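PDB 3R6O: 2-hydroxyhepta-2,4-diene-1, 7-dioateisomerase from Mycobacterium abscessus, which probably acts as a magnesium-dependent isomerase of 2-hydroxyhepta-2,4-diene-1,7-dioate, as a member of the fumarylacetoacetate hydrolase (FAH) family. Local coordinates for residues A98-P103 with P224-T229; A162-K167 with G183-N188; R193-P198 with V210-G215; V106-F111 with F132-T137. All coordinates share one frame; numbering follows the deposited sequence.

Contact 1. Residues A98-P103 with P224-T229; sequences APIPEP and PWLFTT
Pro-99 lays its ring against the backbone of residues 224-226, and this apolar packing makes up most of the contact. The CG corner of the ring does most of the touching: it lies 3.8 Å from Trp-225 CA and equally far from the carbonyl oxygen of Pro-224. One atom further round, Pro-99 CB sits 3.9 Å from Leu-226 N. These are van der Waals approaches to peptide atoms, with the ring lying alongside the chain.

Side chain meets side chain more loosely. Pro-99 CB and Leu-226 CB are 4.5 Å apart, and Ile-100 reaches across with its CD1 to stand 4.5 Å from Leu-226 CD2, methyl to methyl. Leu-226 extends with CG anti to the backbone N (chi1 177°), which turns CD2 toward Ile-100 while CD1 packs on the neighbouring strand at Gly-183 and Tyr-184. Ile-67 of helix 63-67 packs on both Ile-100 and Leu-226, and Met-185 of the neighbouring strand packs on both Pro-99 and Leu-226.

Within 224-229 there is a proline-aromatic contact: Pro-224, which follows a cis peptide bond, sets its CG 3.6 Å above one face of the Trp-225 indole, offset toward the rim. The indole NE1 is hydrogen-bonded to Lys-310 O, and the ring also packs on Arg-25 and Val-27.

Strand 226-228 is an inner strand of the large mixed sheet, between strands 25-28 and 181-192. The contact is thus loop-on-sheet packing, in which the buried, proline-rich connection from helix 70-79 to strand 106-110 rests against strand 226-228 and the residues leading into it.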
# COMPACT_ATOMS: atom_id res chain seq x y z
N ALA A 98 14.26 -9.83 4.04
CA ALA A 98 13.85 -8.90 3.01
C ALA A 98 14.76 -7.66 3.12
O ALA A 98 14.85 -7.06 4.19
CB ALA A 98 12.36 -8.52 3.21
N PRO A 99 15.45 -7.28 2.04
CA PRO A 99 16.37 -6.13 2.17
C PRO A 99 15.68 -4.79 2.55
O PRO A 99 16.27 -3.99 3.29
CB PRO A 99 17.03 -6.06 0.79
CG PRO A 99 16.89 -7.46 0.24
CD PRO A 99 15.57 -7.92 0.71
N ILE A 100 14.47 -4.57 2.03
CA ILE A 100 13.61 -3.46 2.43
C ILE A 100 12.41 -4.05 3.18
O ILE A 100 11.44 -4.51 2.57
CB ILE A 100 13.11 -2.64 1.22
CG1 ILE A 100 14.27 -2.28 0.26
CG2 ILE A 100 12.29 -1.38 1.71
CD1 ILE A 100 15.44 -1.48 0.93
N PRO A 101 12.49 -4.08 4.52
CA PRO A 101 11.48 -4.87 5.21
C PRO A 101 10.13 -4.16 5.33
O PRO A 101 9.13 -4.84 5.50
CB PRO A 101 12.07 -5.12 6.59
CG PRO A 101 13.41 -4.50 6.64
CD PRO A 101 13.67 -3.80 5.35
N GLU A 102 10.10 -2.85 5.20
CA GLU A 102 8.86 -2.07 5.47
C GLU A 102 8.73 -0.97 4.44
O GLU A 102 8.79 0.21 4.80
CB GLU A 102 8.90 -1.46 6.88
CG GLU A 102 8.73 -2.48 8.01
CD GLU A 102 8.38 -1.83 9.33
OE1 GLU A 102 7.52 -0.90 9.34
OE2 GLU A 102 8.97 -2.22 10.37
N PRO A 103 8.61 -1.34 3.15
CA PRO A 103 8.41 -0.35 2.11
C PRO A 103 7.08 0.35 2.32
O PRO A 103 6.11 -0.29 2.80
CB PRO A 103 8.36 -1.19 0.82
CG PRO A 103 7.80 -2.48 1.23
CD PRO A 103 8.30 -2.70 2.68
N PRO A 224 18.11 -11.86 -2.39
CA PRO A 224 18.75 -11.63 -1.08
C PRO A 224 19.39 -10.26 -0.83
O PRO A 224 19.79 -9.99 0.32
CB PRO A 224 19.81 -12.74 -1.01
CG PRO A 224 20.11 -13.08 -2.43
CD PRO A 224 18.81 -12.87 -3.18
N TRP A 225 19.53 -9.42 -1.85
CA TRP A 225 20.15 -8.13 -1.60
C TRP A 225 19.65 -7.02 -2.48
O TRP A 225 19.08 -7.26 -3.54
CB TRP A 225 21.69 -8.25 -1.66
CG TRP A 225 22.27 -8.80 -2.94
CD1 TRP A 225 22.30 -8.18 -4.15
CD2 TRP A 225 22.94 -10.06 -3.13
NE1 TRP A 225 22.90 -8.98 -5.08
CE2 TRP A 225 23.32 -10.13 -4.48
CE3 TRP A 225 23.24 -11.14 -2.28
CZ2 TRP A 225 23.98 -11.24 -5.02
CZ3 TRP A 225 23.90 -12.23 -2.80
CH2 TRP A 225 24.27 -12.27 -4.17
N LEU A 226 19.81 -5.80 -1.99
CA LEU A 226 19.66 -4.61 -2.81
C LEU A 226 20.94 -4.37 -3.57
O LEU A 226 21.96 -4.05 -2.98
CB LEU A 226 19.32 -3.40 -1.95
CG LEU A 226 19.21 -2.05 -2.65
CD1 LEU A 226 18.00 -2.03 -3.55
CD2 LEU A 226 19.07 -0.91 -1.60
N PHE A 227 20.87 -4.50 -4.89
CA PHE A 227 22.04 -4.26 -5.75
C PHE A 227 21.96 -2.80 -6.11
O PHE A 227 21.04 -2.38 -6.84
CB PHE A 227 21.94 -5.18 -6.97
CG PHE A 227 23.02 -4.97 -8.00
CD1 PHE A 227 24.28 -5.52 -7.82
CD2 PHE A 227 22.77 -4.27 -9.16
CE1 PHE A 227 25.28 -5.35 -8.78
CE2 PHE A 227 23.75 -4.10 -10.12
CZ PHE A 227 25.00 -4.63 -9.93
N THR A 228 22.83 -1.98 -5.54
CA THR A 228 22.69 -0.53 -5.71
C THR A 228 23.12 -0.02 -7.09
O THR A 228 23.88 -0.66 -7.83
CB THR A 228 23.45 0.27 -4.64
OG1 THR A 228 24.85 0.10 -4.86
CG2 THR A 228 23.03 -0.19 -3.23
N THR A 229 22.60 1.16 -7.41
CA THR A 229 22.89 1.80 -8.70
C THR A 229 24.28 2.38 -8.74
O THR A 229 24.89 2.51 -9.82
CB THR A 229 21.84 2.87 -9.00
OG1 THR A 229 21.70 3.74 -7.87
CG2 THR A 229 20.50 2.21 -9.24

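Contact 2. Residues A162-K167 with G183-N188; sequences AVVIGK and GYMLAN
Val-164 has CG2 anti to its carbonyl carbon, while Met-185, with CG placed likewise (chi1 -53°), bends at chi3 (-81°); the two side chains cross with Val-164 CG2 3.8 Å from Met-185 CE. On the same face Ala-162 CB stands 4.1 Å from Ala-187 CB. The other face carries Val-163 and Tyr-184, side by side and pointing the same way, with Val-163 CG1 3.8 Å from Tyr-184 CD1. The phenol oxygen goes on to Glu-236 N, and Phe-261 meets the ring edge-to-face.

Strands 155-165 and 181-192 are antiparallel neighbours in the middle of the large mixed sheet, and the same two strands carry the magnesium ligands Glu-160 and Asp-189. Ala-162 and Met-185 form a hydrogen-bonded pair: Ala-162 N approaches Met-185 O almost in line with the carbonyl bond at 2.8 Å, whereas the return bond from Met-185 N to Ala-162 O (2.9 Å) arrives tilted 25° from the carbonyl plane. Val-164 N donates to Gly-183 O at 3.0 Å. Between these bonds lies the non-hydrogen-bonded pair Val-163 and Tyr-184, where Tyr-184 CA makes a CA-H...O contact with Ala-162 O and Val-163 CA makes another with Gly-183 O.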
# COMPACT_ATOMS: atom_id res chain seq x y z
N ALA A 162 12.62 -6.16 -9.22
CA ALA A 162 12.10 -4.98 -8.52
C ALA A 162 13.11 -3.86 -8.53
O ALA A 162 14.32 -4.09 -8.37
CB ALA A 162 11.74 -5.31 -7.05
N VAL A 163 12.62 -2.64 -8.67
CA VAL A 163 13.43 -1.47 -8.33
C VAL A 163 12.90 -0.90 -7.04
O VAL A 163 11.68 -0.95 -6.72
CB VAL A 163 13.46 -0.35 -9.40
CG1 VAL A 163 14.20 -0.83 -10.62
CG2 VAL A 163 12.08 0.11 -9.76
N VAL A 164 13.84 -0.34 -6.30
CA VAL A 164 13.60 0.32 -5.09
C VAL A 164 13.87 1.82 -5.26
O VAL A 164 14.94 2.22 -5.72
CB VAL A 164 14.54 -0.22 -4.00
CG1 VAL A 164 14.30 0.53 -2.73
CG2 VAL A 164 14.32 -1.73 -3.77
N ILE A 165 12.93 2.63 -4.79
CA ILE A 165 12.99 4.07 -5.01
C ILE A 165 13.89 4.68 -3.95
O ILE A 165 13.84 4.30 -2.76
CB ILE A 165 11.57 4.69 -4.90
CG1 ILE A 165 10.62 4.11 -5.94
CG2 ILE A 165 11.59 6.18 -5.02
CD1 ILE A 165 11.06 4.29 -7.40
N GLY A 166 14.73 5.61 -4.37
CA GLY A 166 15.72 6.22 -3.48
C GLY A 166 15.50 7.70 -3.21
O GLY A 166 15.98 8.21 -2.21
N LYS A 167 14.80 8.39 -4.11
CA LYS A 167 14.44 9.77 -3.93
C LYS A 167 13.00 9.91 -4.32
O LYS A 167 12.62 9.37 -5.35
CB LYS A 167 15.22 10.73 -4.85
CG LYS A 167 16.70 10.83 -4.60
CD LYS A 167 17.04 11.47 -3.26
CE LYS A 167 16.46 12.86 -3.06
NZ LYS A 167 16.92 13.40 -1.73
N GLY A 183 18.25 1.16 -6.18
CA GLY A 183 18.84 -0.07 -6.68
C GLY A 183 17.80 -1.12 -7.07
O GLY A 183 16.65 -0.78 -7.36
N TYR A 184 18.22 -2.38 -7.06
CA TYR A 184 17.43 -3.46 -7.64
C TYR A 184 17.42 -4.68 -6.72
O TYR A 184 18.39 -4.94 -6.00
CB TYR A 184 18.02 -3.92 -8.97
CG TYR A 184 18.38 -2.90 -10.02
CD1 TYR A 184 17.53 -2.66 -11.10
CD2 TYR A 184 19.60 -2.26 -9.99
CE1 TYR A 184 17.88 -1.77 -12.09
CE2 TYR A 184 19.97 -1.38 -10.99
CZ TYR A 184 19.11 -1.13 -12.05
OH TYR A 184 19.50 -0.25 -13.03
N MET A 185 16.33 -5.45 -6.76
CA MET A 185 16.22 -6.69 -5.96
C MET A 185 15.49 -7.73 -6.79
O MET A 185 14.60 -7.39 -7.59
CB MET A 185 15.33 -6.52 -4.74
CG MET A 185 15.65 -5.42 -3.84
SD MET A 185 14.75 -5.75 -2.34
CE MET A 185 13.10 -5.17 -2.72
N LEU A 186 15.83 -9.00 -6.55
CA LEU A 186 15.03 -10.09 -7.10
C LEU A 186 13.73 -10.13 -6.30
O LEU A 186 13.71 -9.79 -5.12
CB LEU A 186 15.81 -11.41 -6.97
CG LEU A 186 15.46 -12.60 -7.86
CD1 LEU A 186 15.40 -12.18 -9.31
CD2 LEU A 186 16.50 -13.77 -7.64
N ALA A 187 12.63 -10.49 -6.95
CA ALA A 187 11.37 -10.56 -6.26
C ALA A 187 10.46 -11.64 -6.86
O ALA A 187 10.75 -12.15 -7.95
CB ALA A 187 10.65 -9.19 -6.24
N ASN A 188 9.38 -11.96 -6.15
CA ASN A 188 8.28 -12.81 -6.75
C ASN A 188 6.90 -12.20 -6.49
O ASN A 188 6.57 -11.87 -5.36
CB ASN A 188 8.35 -14.22 -6.19
CG ASN A 188 7.72 -15.26 -7.15
OD1 ASN A 188 6.53 -15.25 -7.38
ND2 ASN A 188 8.57 -16.08 -7.76

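Contact 3. Residues R193-P198 with V210-G215; sequences RDVALP and VVRGKG
Val-195 packing on Arg-212 is the main direct contact; before it in sequence, Arg-193 is linked to Lys-214 through a water that accepts from both, at 3.1 Å from Arg-193 NH1 and 2.9 Å from Lys-214 NZ. Both cations have carboxylate partners: Arg-193 has Asp-156 and Glu-158, Lys-214 has the magnesium ligand Asp-189 and, weakly and at long range, Glu-158.

Two residues on, Val-195 makes the closest packing. Its CG1, anti to the backbone N (chi1 171°), points at the aliphatic stem of Arg-212, 3.3 Å from Arg-212 CG and 3.5 Å from Arg-212 CD, the two side chains crossing at about a right angle. Arg-212 then bends at chi3 (-78°), and a second water bridges the segments, lying in the plane of the guanidinium at its edge: it accepts from Arg-212 NH2 at 3.1 Å and donates to Val-195 O.

Here two short helices, 193-196 and 210-214, pack beside the metal site, the first directly after the strand that supplies Asp-189. At Ala-196 the backbones come close, because Gly-213 brings no side chain between them: Ala-196 N is 4.2 Å from Gly-213 CA. Ala-196 O lies 4.0 Å from Val-210 N, and a backbone hydrogen bond joins Ala-196 to Gln-209 just before that helix.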
# COMPACT_ATOMS: atom_id res chain seq x y z
N ARG A 193 -4.57 -17.33 -7.81
CA ARG A 193 -5.32 -16.91 -9.00
C ARG A 193 -6.82 -17.14 -8.85
O ARG A 193 -7.62 -16.41 -9.47
CB ARG A 193 -4.79 -17.60 -10.25
CG ARG A 193 -3.39 -17.20 -10.54
CD ARG A 193 -3.11 -16.94 -11.98
NE ARG A 193 -1.67 -16.81 -12.18
CZ ARG A 193 -0.96 -15.68 -12.10
NH1 ARG A 193 -1.55 -14.51 -11.84
NH2 ARG A 193 0.35 -15.71 -12.33
N ASP A 194 -7.18 -18.14 -8.06
CA ASP A 194 -8.58 -18.47 -7.78
C ASP A 194 -9.20 -17.46 -6.82
O ASP A 194 -10.36 -17.11 -6.97
CB ASP A 194 -8.75 -19.90 -7.27
CG ASP A 194 -7.84 -20.27 -6.07
OD1 ASP A 194 -6.83 -19.62 -5.74
OD2 ASP A 194 -8.13 -21.35 -5.51
N VAL A 195 -8.42 -16.95 -5.88
CA VAL A 195 -8.86 -15.85 -5.04
C VAL A 195 -8.99 -14.54 -5.83
O VAL A 195 -9.87 -13.73 -5.58
CB VAL A 195 -7.87 -15.66 -3.88
CG1 VAL A 195 -8.21 -14.40 -3.14
CG2 VAL A 195 -7.88 -16.93 -2.95
N ALA A 196 -8.04 -14.31 -6.71
CA ALA A 196 -7.98 -13.11 -7.53
C ALA A 196 -9.13 -13.03 -8.53
O ALA A 196 -9.60 -11.94 -8.80
CB ALA A 196 -6.67 -13.06 -8.28
N LEU A 197 -9.52 -14.17 -9.09
CA LEU A 197 -10.69 -14.26 -10.01
C LEU A 197 -11.68 -15.30 -9.52
O LEU A 197 -11.78 -16.40 -10.09
CB LEU A 197 -10.22 -14.61 -11.42
CG LEU A 197 -9.29 -13.55 -12.02
CD1 LEU A 197 -8.70 -14.05 -13.36
CD2 LEU A 197 -10.00 -12.22 -12.24
N PRO A 198 -12.46 -14.95 -8.49
CA PRO A 198 -13.35 -15.94 -7.92
C PRO A 198 -14.48 -16.36 -8.87
O PRO A 198 -15.13 -17.36 -8.61
CB PRO A 198 -13.90 -15.25 -6.66
CG PRO A 198 -13.79 -13.84 -6.92
CD PRO A 198 -12.58 -13.65 -7.81
N VAL A 210 -8.11 -8.69 -6.97
CA VAL A 210 -6.69 -8.77 -7.26
C VAL A 210 -5.84 -8.44 -6.04
O VAL A 210 -4.82 -9.09 -5.79
CB VAL A 210 -6.28 -7.93 -8.49
CG1 VAL A 210 -4.82 -8.09 -8.75
CG2 VAL A 210 -7.07 -8.41 -9.73
N VAL A 211 -6.24 -7.42 -5.26
CA VAL A 211 -5.55 -7.12 -4.03
C VAL A 211 -5.49 -8.31 -3.08
O VAL A 211 -4.40 -8.67 -2.60
CB VAL A 211 -6.18 -5.87 -3.29
CG1 VAL A 211 -5.61 -5.74 -1.87
CG2 VAL A 211 -5.90 -4.60 -4.11
N ARG A 212 -6.63 -8.94 -2.84
CA ARG A 212 -6.72 -10.17 -2.05
C ARG A 212 -5.77 -11.27 -2.54
O ARG A 212 -5.01 -11.85 -1.75
CB ARG A 212 -8.16 -10.71 -2.00
CG ARG A 212 -8.37 -11.84 -1.00
CD ARG A 212 -9.81 -12.24 -0.94
NE ARG A 212 -10.59 -11.28 -0.15
CZ ARG A 212 -11.91 -11.15 -0.20
NH1 ARG A 212 -12.52 -10.27 0.62
NH2 ARG A 212 -12.63 -11.85 -1.08
N GLY A 213 -5.79 -11.49 -3.85
CA GLY A 213 -4.99 -12.54 -4.46
C GLY A 213 -3.48 -12.35 -4.41
O GLY A 213 -2.73 -13.30 -4.41
N LYS A 214 -3.05 -11.11 -4.31
CA LYS A 214 -1.65 -10.82 -4.31
C LYS A 214 -1.13 -10.41 -2.94
O LYS A 214 0.05 -10.07 -2.82
CB LYS A 214 -1.38 -9.72 -5.31
CG LYS A 214 -1.38 -10.18 -6.77
CD LYS A 214 -1.19 -9.04 -7.74
CE LYS A 214 -1.28 -9.50 -9.21
NZ LYS A 214 -0.24 -10.54 -9.53
N GLY A 215 -2.01 -10.36 -1.96
CA GLY A 215 -1.70 -9.63 -0.71
C GLY A 215 -1.43 -10.40 0.58
O GLY A 215 -1.18 -9.78 1.64
O HOH W 1 -1.20 -11.44 -12.15
O HOH W 2 -11.80 -13.84 -3.32

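Contact 4. Residues V106-F111 with F132-T137; sequences VIALGF and FMKSPT
The Phe-132 ring meets the end of strand 106-110 obliquely, with its CE2 atom 3.6 Å from Gly-110 CA and CD2 near Gly-110 N and Ala-108 O. CG stands anti to the carbonyl carbon (chi1 -59°), which swings the ring along the partner strand; Val-210 and Lys-214 of helix 210-214 pack on it too.

Phe-132 and Ala-108 form a hydrogen-bonded antiparallel pair. Phe-132 N reaches Ala-108 O at 2.7 Å, nearly end-on to the carbonyl, while Ala-108 N meets Phe-132 O at 2.9 Å from above the carbonyl plane. Further along, Lys-134 N donates to Val-106 O (2.9 Å), and a water accepts from Val-106 N and donates to Lys-134 O, spanning the strands where they part.

On the sheet face opposite Ala-108 and Phe-132, Ile-107 and Met-133 pack, Ile-107 CD1 3.6 Å from Met-133 CG; Val-211 of the second subunit also touches Met-133.

Val-106 CG1 lies 3.9 Å from Lys-134 CB. From there the lysine chain bends at chi3 (83°) and chi4, leading its amino group to a salt bridge with Asp-189. This antiparallel strand pair closes one edge of the large mixed sheet within the chain and, through Ala-108 and Lys-134, borders the magnesium site of the FAH-family fold.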
# COMPACT_ATOMS: atom_id res chain seq x y z
N VAL A 106 4.02 -1.21 -2.21
CA VAL A 106 4.58 -2.17 -3.15
C VAL A 106 3.71 -2.25 -4.39
O VAL A 106 2.55 -2.68 -4.33
CB VAL A 106 4.70 -3.55 -2.51
CG1 VAL A 106 5.37 -4.55 -3.51
CG2 VAL A 106 5.49 -3.39 -1.16
N ILE A 107 4.27 -1.74 -5.47
CA ILE A 107 3.61 -1.69 -6.77
C ILE A 107 4.10 -2.88 -7.58
O ILE A 107 5.28 -3.21 -7.55
CB ILE A 107 3.96 -0.41 -7.54
CG1 ILE A 107 3.64 0.83 -6.71
CG2 ILE A 107 3.23 -0.38 -8.93
CD1 ILE A 107 2.31 0.85 -6.13
N ALA A 108 3.19 -3.55 -8.27
CA ALA A 108 3.55 -4.65 -9.18
C ALA A 108 2.91 -4.42 -10.55
O ALA A 108 1.70 -4.07 -10.65
CB ALA A 108 3.06 -6.04 -8.61
N LEU A 109 3.69 -4.69 -11.60
CA LEU A 109 3.19 -4.55 -12.96
C LEU A 109 2.76 -5.90 -13.55
O LEU A 109 3.53 -6.87 -13.52
CB LEU A 109 4.25 -3.89 -13.82
CG LEU A 109 4.08 -2.45 -14.20
CD1 LEU A 109 4.08 -1.51 -12.95
CD2 LEU A 109 5.25 -2.15 -15.25
N GLY A 110 1.54 -5.94 -14.06
CA GLY A 110 1.09 -7.02 -14.93
C GLY A 110 1.29 -6.71 -16.39
O GLY A 110 1.26 -5.56 -16.79
N PHE A 111 1.49 -7.77 -17.19
CA PHE A 111 1.58 -7.66 -18.62
C PHE A 111 2.69 -6.74 -19.11
O PHE A 111 2.49 -5.99 -20.07
CB PHE A 111 0.23 -7.21 -19.18
CG PHE A 111 -0.94 -7.96 -18.59
CD1 PHE A 111 -1.01 -9.34 -18.70
CD2 PHE A 111 -1.95 -7.28 -17.90
CE1 PHE A 111 -2.07 -10.06 -18.14
CE2 PHE A 111 -3.02 -7.97 -17.35
CZ PHE A 111 -3.09 -9.37 -17.46
N PHE A 132 -0.77 -3.01 -10.38
CA PHE A 132 -1.31 -3.69 -9.19
C PHE A 132 -0.60 -3.19 -7.98
O PHE A 132 0.48 -2.60 -8.09
CB PHE A 132 -1.08 -5.21 -9.22
CG PHE A 132 -1.71 -5.87 -10.40
CD1 PHE A 132 -3.07 -5.80 -10.57
CD2 PHE A 132 -0.94 -6.52 -11.36
CE1 PHE A 132 -3.70 -6.38 -11.70
CE2 PHE A 132 -1.56 -7.09 -12.50
CZ PHE A 132 -2.94 -7.01 -12.65
N MET A 133 -1.21 -3.47 -6.81
CA MET A 133 -0.58 -3.17 -5.54
C MET A 133 -0.60 -4.43 -4.66
O MET A 133 -1.64 -5.10 -4.53
CB MET A 133 -1.24 -1.97 -4.84
CG MET A 133 -0.17 -0.95 -4.31
SD MET A 133 -0.86 0.51 -3.56
CE MET A 133 -1.92 1.03 -4.84
N LYS A 134 0.56 -4.75 -4.09
CA LYS A 134 0.71 -5.75 -3.04
C LYS A 134 0.72 -5.15 -1.63
O LYS A 134 1.41 -4.19 -1.39
CB LYS A 134 2.05 -6.49 -3.24
CG LYS A 134 2.01 -7.30 -4.57
CD LYS A 134 3.19 -8.19 -4.70
CE LYS A 134 3.07 -9.52 -3.99
NZ LYS A 134 2.22 -10.55 -4.75
N SER A 135 0.03 -5.78 -0.68
CA SER A 135 0.09 -5.33 0.70
C SER A 135 1.54 -5.33 1.16
O SER A 135 2.27 -6.30 0.89
CB SER A 135 -0.69 -6.27 1.59
OG SER A 135 -0.62 -5.88 2.93
N PRO A 136 1.98 -4.23 1.82
CA PRO A 136 3.37 -4.28 2.33
C PRO A 136 3.63 -5.44 3.29
O PRO A 136 4.78 -5.87 3.46
CB PRO A 136 3.54 -2.93 3.07
CG PRO A 136 2.49 -2.07 2.57
CD PRO A 136 1.34 -2.93 2.09
N THR A 137 2.58 -5.98 3.90
CA THR A 137 2.81 -7.09 4.85
C THR A 137 2.94 -8.45 4.15
O THR A 137 2.99 -9.49 4.82
CB THR A 137 1.75 -7.16 5.92
OG1 THR A 137 0.45 -7.22 5.33
CG2 THR A 137 1.86 -5.92 6.87
O HOH W 3 1.43 -1.35 -1.24

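Contacts 1, 2 and 4 all reach the large mixed sheet, while contact 3 joins two short helices beside it. Contacts 1 and 2 sit on neighbouring strands, centres 7 Å apart, where Leu-226 packs on Val-164. Contact 4 lies nearer the sheet's edge, its centre 12 Å from those of contacts 2 and 3, and meets contact 3 directly, helix 210-214 packing against strand 130-134. Along the chain contacts 4, 2 and 3 close in that order, all nested within the loop closed by contact 1. Contact 4 comes closest to the magnesium ion, about 4 Å from the side chain of Ala-108, with contacts 2 and 3 about 9 Å off at their nearest side chains; contact 1 is also buried but lies away from the metal site. Contacts 3 and 4 touch the second subunit, as does contact 1 through Glu-102.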